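PDB 6HVG: alternansucrase from Leuconostoc mesenteroides, which is a large multidomain enzyme of glycoside hydrolase family 70, combining a TIM-barrel catalytic core, which carries a calcium ion, with choline-binding-type repeats. Local coordinates for residues M813-K818 against A849-R854; F748-D753 against Y805-A810. One frame throughout, in Å; residues are numbered along the deposited sequence.

Contact 1 (M813-K818 against A849-R854); sequences MLLTNK and ALLKAR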
loop_
_atom_site.group_PDB
_atom_site.type_symbol
_atom_site.label_atom_id
_atom_site.label_comp_id
_atom_site.label_asym_id
_atom_site.label_seq_id
_atom_site.Cartn_x
_atom_site.Cartn_y
_atom_site.Cartn_z
ATOM N N MET A 813 14.392 0.045 28.059
ATOM C CA MET A 813 13.813 1.382 28.196
ATOM C C MET A 813 12.290 1.336 28.291
ATOM O O MET A 813 11.699 1.966 29.170
ATOM C CB MET A 813 14.240 2.265 27.032
ATOM C CG MET A 813 15.745 2.519 26.999
ATOM S SD MET A 813 16.278 3.560 25.633
ATOM C CE MET A 813 15.322 5.054 25.942
ATOM N N LEU A 814 11.658 0.577 27.400
ATOM C CA LEU A 814 10.204 0.465 27.394
ATOM C C LEU A 814 9.672 0.074 28.755
ATOM O O LEU A 814 8.679 0.632 29.226
ATOM C CB LEU A 814 9.735 -0.578 26.377
ATOM C CG LEU A 814 8.227 -0.643 26.190
ATOM C CD1 LEU A 814 7.742 0.569 25.410
ATOM C CD2 LEU A 814 7.833 -1.925 25.475
ATOM N N LEU A 815 10.350 -0.881 29.378
ATOM C CA LEU A 815 9.863 -1.521 30.601
ATOM C C LEU A 815 10.224 -0.801 31.892
ATOM O O LEU A 815 9.733 -1.179 32.944
ATOM C CB LEU A 815 10.361 -2.967 30.666
ATOM C CG LEU A 815 9.846 -3.875 29.540
ATOM C CD1 LEU A 815 10.547 -5.213 29.572
ATOM C CD2 LEU A 815 8.341 -4.082 29.592
ATOM N N THR A 816 11.069 0.230 31.815
ATOM C CA THR A 816 11.411 1.073 32.978
ATOM C C THR A 816 10.834 2.495 32.908
ATOM O O THR A 816 10.937 3.249 33.868
ATOM C CB THR A 816 12.943 1.187 33.152
ATOM O OG1 THR A 816 13.557 1.682 31.946
ATOM C CG2 THR A 816 13.529 -0.159 33.484
ATOM N N ASN A 817 10.235 2.879 31.782
ATOM C CA ASN A 817 9.654 4.222 31.651
ATOM C C ASN A 817 8.444 4.447 32.562
ATOM O O ASN A 817 7.497 3.637 32.592
ATOM C CB ASN A 817 9.235 4.497 30.195
ATOM C CG ASN A 817 10.365 5.065 29.332
ATOM O OD1 ASN A 817 11.405 5.467 29.827
ATOM N ND2 ASN A 817 10.144 5.093 28.012
ATOM N N LYS A 818 8.470 5.577 33.257
ATOM C CA LYS A 818 7.328 6.056 34.008
ATOM C C LYS A 818 6.239 6.621 33.066
ATOM O O LYS A 818 6.515 7.053 31.944
ATOM C CB LYS A 818 7.780 7.140 34.987
ATOM C CG LYS A 818 6.717 7.655 35.947
ATOM C CD LYS A 818 7.309 8.646 36.938
ATOM C CE LYS A 818 6.263 9.602 37.488
ATOM N NZ LYS A 818 5.167 8.915 38.219
ATOM N N ALA A 849 13.628 -11.382 32.069
ATOM C CA ALA A 849 14.279 -10.823 33.242
ATOM C C ALA A 849 13.819 -9.407 33.519
ATOM O O ALA A 849 13.468 -9.060 34.664
ATOM C CB ALA A 849 15.787 -10.850 33.071
ATOM N N LEU A 850 13.821 -8.585 32.477
ATOM C CA LEU A 850 13.345 -7.203 32.580
ATOM C C LEU A 850 11.917 -7.153 33.110
ATOM O O LEU A 850 11.575 -6.303 33.937
ATOM C CB LEU A 850 13.448 -6.489 31.218
ATOM C CG LEU A 850 14.876 -6.155 30.769
ATOM C CD1 LEU A 850 14.887 -5.760 29.301
ATOM C CD2 LEU A 850 15.511 -5.061 31.607
ATOM N N LEU A 851 11.099 -8.078 32.628
ATOM C CA LEU A 851 9.684 -8.123 33.000
ATOM C C LEU A 851 9.477 -8.480 34.459
ATOM O O LEU A 851 8.635 -7.871 35.121
ATOM C CB LEU A 851 8.912 -9.103 32.109
ATOM C CG LEU A 851 8.490 -8.502 30.771
ATOM C CD1 LEU A 851 8.145 -9.594 29.772
ATOM C CD2 LEU A 851 7.328 -7.543 30.958
ATOM N N LYS A 852 10.244 -9.448 34.948
ATOM C CA LYS A 852 10.204 -9.852 36.369
ATOM C C LYS A 852 10.825 -8.805 37.287
ATOM O O LYS A 852 10.338 -8.566 38.407
ATOM C CB LYS A 852 10.884 -11.203 36.559
ATOM C CG LYS A 852 10.079 -12.343 35.968
ATOM C CD LYS A 852 10.705 -13.713 36.175
ATOM C CE LYS A 852 11.712 -14.023 35.083
ATOM N NZ LYS A 852 12.308 -15.387 35.155
ATOM N N ALA A 853 11.885 -8.173 36.798
ATOM C CA ALA A 853 12.534 -7.072 37.505
ATOM C C ALA A 853 11.597 -5.875 37.619
ATOM O O ALA A 853 11.649 -5.117 38.601
ATOM C CB ALA A 853 13.808 -6.666 36.778
ATOM N N ARG A 854 10.738 -5.696 36.614
ATOM C CA ARG A 854 9.800 -4.583 36.613
ATOM C C ARG A 854 8.818 -4.716 37.772
ATOM O O ARG A 854 8.471 -3.724 38.407
ATOM C CB ARG A 854 9.064 -4.490 35.280
ATOM C CG ARG A 854 8.236 -3.220 35.086
ATOM C CD ARG A 854 7.528 -3.189 33.721
ATOM N NE ARG A 854 6.897 -1.888 33.474
ATOM C CZ ARG A 854 5.650 -1.557 33.824
ATOM N NH1 ARG A 854 4.829 -2.427 34.421
ATOM N NH2 ARG A 854 5.196 -0.343 33.570
#

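Contact 2 (F748-D753 against Y805-A810); sequences FVRAHD and YNLPSA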
loop_
_atom_site.group_PDB
_atom_site.type_symbol
_atom_site.label_atom_id
_atom_site.label_comp_id
_atom_site.label_asym_id
_atom_site.label_seq_id
_atom_site.Cartn_x
_atom_site.Cartn_y
_atom_site.Cartn_z
ATOM N N PHE A 748 5.020 0.662 22.668
ATOM C CA PHE A 748 5.620 -0.592 22.229
ATOM C C PHE A 748 6.841 -0.366 21.378
ATOM O O PHE A 748 7.062 0.722 20.896
ATOM C CB PHE A 748 4.602 -1.420 21.446
ATOM C CG PHE A 748 4.006 -0.700 20.274
ATOM C CD1 PHE A 748 2.849 0.059 20.415
ATOM C CD2 PHE A 748 4.586 -0.790 19.031
ATOM C CE1 PHE A 748 2.291 0.730 19.349
ATOM C CE2 PHE A 748 4.031 -0.128 17.953
ATOM C CZ PHE A 748 2.886 0.635 18.113
ATOM N N VAL A 749 7.631 -1.426 21.216
ATOM C CA VAL A 749 8.784 -1.432 20.319
ATOM C C VAL A 749 8.383 -2.009 18.971
ATOM O O VAL A 749 8.748 -1.476 17.935
ATOM C CB VAL A 749 9.934 -2.258 20.901
ATOM C CG1 VAL A 749 11.127 -2.256 19.960
ATOM C CG2 VAL A 749 10.335 -1.695 22.268
ATOM N N ARG A 750 7.625 -3.098 18.989
ATOM C CA ARG A 750 7.110 -3.711 17.760
ATOM C C ARG A 750 5.685 -4.154 17.969
ATOM O O ARG A 750 5.217 -4.239 19.095
ATOM C CB ARG A 750 7.963 -4.928 17.323
ATOM C CG ARG A 750 9.387 -4.563 16.956
ATOM C CD ARG A 750 9.972 -5.492 15.911
ATOM N NE ARG A 750 10.062 -6.862 16.406
ATOM C CZ ARG A 750 9.562 -7.934 15.811
ATOM N NH1 ARG A 750 8.914 -7.859 14.660
ATOM N NH2 ARG A 750 9.716 -9.109 16.389
ATOM N N ALA A 751 4.999 -4.443 16.869
ATOM C CA ALA A 751 3.627 -4.912 16.924
ATOM C C ALA A 751 3.360 -5.930 15.832
ATOM O O ALA A 751 4.178 -6.115 14.940
ATOM C CB ALA A 751 2.681 -3.728 16.820
ATOM N N HIS A 752 2.199 -6.571 15.890
ATOM C CA HIS A 752 1.797 -7.551 14.881
ATOM C C HIS A 752 1.790 -6.878 13.505
ATOM O O HIS A 752 1.999 -7.532 12.487
ATOM C CB HIS A 752 0.410 -8.144 15.208
ATOM C CG HIS A 752 -0.745 -7.219 14.904
ATOM N ND1 HIS A 752 -1.219 -6.289 15.806
ATOM C CD2 HIS A 752 -1.515 -7.083 13.796
ATOM C CE1 HIS A 752 -2.228 -5.622 15.268
ATOM N NE2 HIS A 752 -2.429 -6.084 14.047
ATOM N N ASP A 753 1.560 -5.559 13.517
ATOM C CA ASP A 753 1.503 -4.742 12.323
ATOM C C ASP A 753 2.560 -3.633 12.315
ATOM O O ASP A 753 2.427 -2.659 11.575
ATOM C CB ASP A 753 0.105 -4.121 12.175
ATOM C CG ASP A 753 -0.269 -3.183 13.337
ATOM O OD1 ASP A 753 0.489 -3.081 14.331
ATOM O OD2 ASP A 753 -1.333 -2.534 13.253
ATOM N N TYR A 805 17.388 -4.164 15.114
ATOM C CA TYR A 805 18.550 -4.130 15.992
ATOM C C TYR A 805 18.146 -3.742 17.407
ATOM O O TYR A 805 17.150 -3.059 17.596
ATOM C CB TYR A 805 19.578 -3.102 15.481
ATOM C CG TYR A 805 20.166 -3.443 14.135
ATOM C CD1 TYR A 805 21.304 -4.237 14.038
ATOM C CD2 TYR A 805 19.597 -2.960 12.953
ATOM C CE1 TYR A 805 21.844 -4.563 12.809
ATOM C CE2 TYR A 805 20.123 -3.295 11.719
ATOM C CZ TYR A 805 21.247 -4.096 11.655
ATOM O OH TYR A 805 21.784 -4.412 10.428
ATOM N N ASN A 806 18.916 -4.203 18.401
ATOM C CA ASN A 806 18.864 -3.659 19.763
ATOM C C ASN A 806 17.510 -3.808 20.469
ATOM O O ASN A 806 17.168 -3.003 21.345
ATOM C CB ASN A 806 19.307 -2.174 19.812
ATOM C CG ASN A 806 20.790 -1.997 19.581
ATOM O OD1 ASN A 806 21.573 -2.763 20.107
ATOM N ND2 ASN A 806 21.170 -0.973 18.841
ATOM N N LEU A 807 16.759 -4.856 20.134
ATOM C CA LEU A 807 15.475 -5.101 20.774
ATOM C C LEU A 807 15.544 -5.250 22.303
ATOM O O LEU A 807 14.685 -4.700 23.005
ATOM C CB LEU A 807 14.778 -6.301 20.136
ATOM C CG LEU A 807 14.198 -5.987 18.742
ATOM C CD1 LEU A 807 13.565 -7.210 18.125
ATOM C CD2 LEU A 807 13.174 -4.875 18.796
ATOM N N PRO A 808 16.559 -5.965 22.828
ATOM C CA PRO A 808 16.712 -5.997 24.282
ATOM C C PRO A 808 16.885 -4.618 24.920
ATOM O O PRO A 808 16.289 -4.337 25.952
ATOM C CB PRO A 808 17.975 -6.843 24.474
ATOM C CG PRO A 808 17.951 -7.767 23.318
ATOM C CD PRO A 808 17.437 -6.943 22.172
ATOM N N SER A 809 17.694 -3.769 24.304
ATOM C CA SER A 809 17.953 -2.440 24.835
ATOM C C SER A 809 16.695 -1.598 24.767
ATOM O O SER A 809 16.404 -0.820 25.673
ATOM C CB SER A 809 19.116 -1.777 24.069
ATOM O OG SER A 809 20.153 -2.712 23.797
ATOM N N ALA A 810 15.961 -1.743 23.675
ATOM C CA ALA A 810 14.690 -1.048 23.501
ATOM C C ALA A 810 13.679 -1.454 24.577
ATOM O O ALA A 810 13.019 -0.599 25.144
ATOM C CB ALA A 810 14.126 -1.331 22.114
#

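Contact 1 (M813-K818 against A849-R854)
The guanidinium of R854 presents an edge to the backbone of L815: the L815 carbonyl oxygen sits close to the guanidinium plane, and its carbon lies in that plane too. NE, the inner nitrogen, is the donor. It stands 3.0 Å from L815 O, but the N-H is bent away from the acceptor, with an angle of only 124°, so this is a weak hydrogen bond. R854 gets there on an extended chain, its CG anti to the backbone N (chi1 -170°), and the methylene carbons pass beside the same carbonyl. The outer end of the group is held by other bonds: NH2 donates to the carbonyl oxygen of D1041, which helps fix how the guanidinium is turned. Its positive charge would probably polarise the L815 carbonyl.

Beside this polar edge the contact is aliphatic, and L815 makes all the contacts from the 813-818 side. Its forked end reaches helix 844-857 with both methyls. CD1 comes up against CB of L850 at 3.6 Å, the two side chains crossing at about a right angle, and lies 4.1 Å from CG of L851. CD2 meets the methyl CD2 of L851 at 3.9 Å, while CB of L815 is 4.2 Å from CD of R854. L850 and R854 are one helical turn apart, and the leucine reaches both of them as well as L851. P822 of strand 821-825 packs against L815 and R854 as well.

All four touching residues are buried. The C-terminal region of one outer helix of the TIM barrel, around L815, here meets a later outer helix, 844-857, with barrel strand 821-825 between them in sequence.

Contact 2 (F748-D753 against Y805-A810)
V749 turns CG1 anti to its own backbone N (chi1 180°) and CG2 anti to its carbonyl carbon, and L807 holds CG beside its backbone N (chi1 -74°), which carries its methyl end across to the valine. This is a loop-to-helix contact of the TIM barrel: 748-753 follows barrel strand 745-747, while helix 807-814 is one of those outside the barrel.

CG1 of V749 is the shared atom, 3.5 Å from CD2 of L807 and 3.8 Å from CB of A810. The second valine methyl, CG2, is also 3.8 Å from that CB, so the alanine sits against both branches of the fork. L807 and A810 lie about one turn apart on the helix, and V749 extends the same packing to Y811 and L814 further along it. The helix begins right after N806, whose carbonyl accepts the A810 amide; the N806 side chain makes no capping bond, and its OD1 instead accepts from the backbone N of S1001.

R750 is a different kind of neighbour. Its outer nitrogens go to acids, NH2 to D828 and NH1 to E832, with D755 O also bonded to NH1. Against the helix it makes only a van der Waals touch, with no bond across: CD1 of L807 approaches the guanidinium obliquely, 3.9 Å from NE.

Both contacts are buried and share helix 807-814, contact 2 using its beginning and contact 1 L815, near its other end. Their centres are 13 Å apart, and contact 2 is nearer the centre of the chain, about 23 Å away against 35 Å. They touch directly: CD1 of L814 lies 3.9 Å from N of F748, and CD1 of L850 lies 3.9 Å from O of P808. Each pairs aliphatic packing with an arginine, but R854 makes one weak bond across to a backbone carbonyl besides its bond to D1041, whereas R750 pairs with acids outside. Contact 2 joins the helix to a loop after a barrel strand, contact 1 the chain around L815 to helix 844-857.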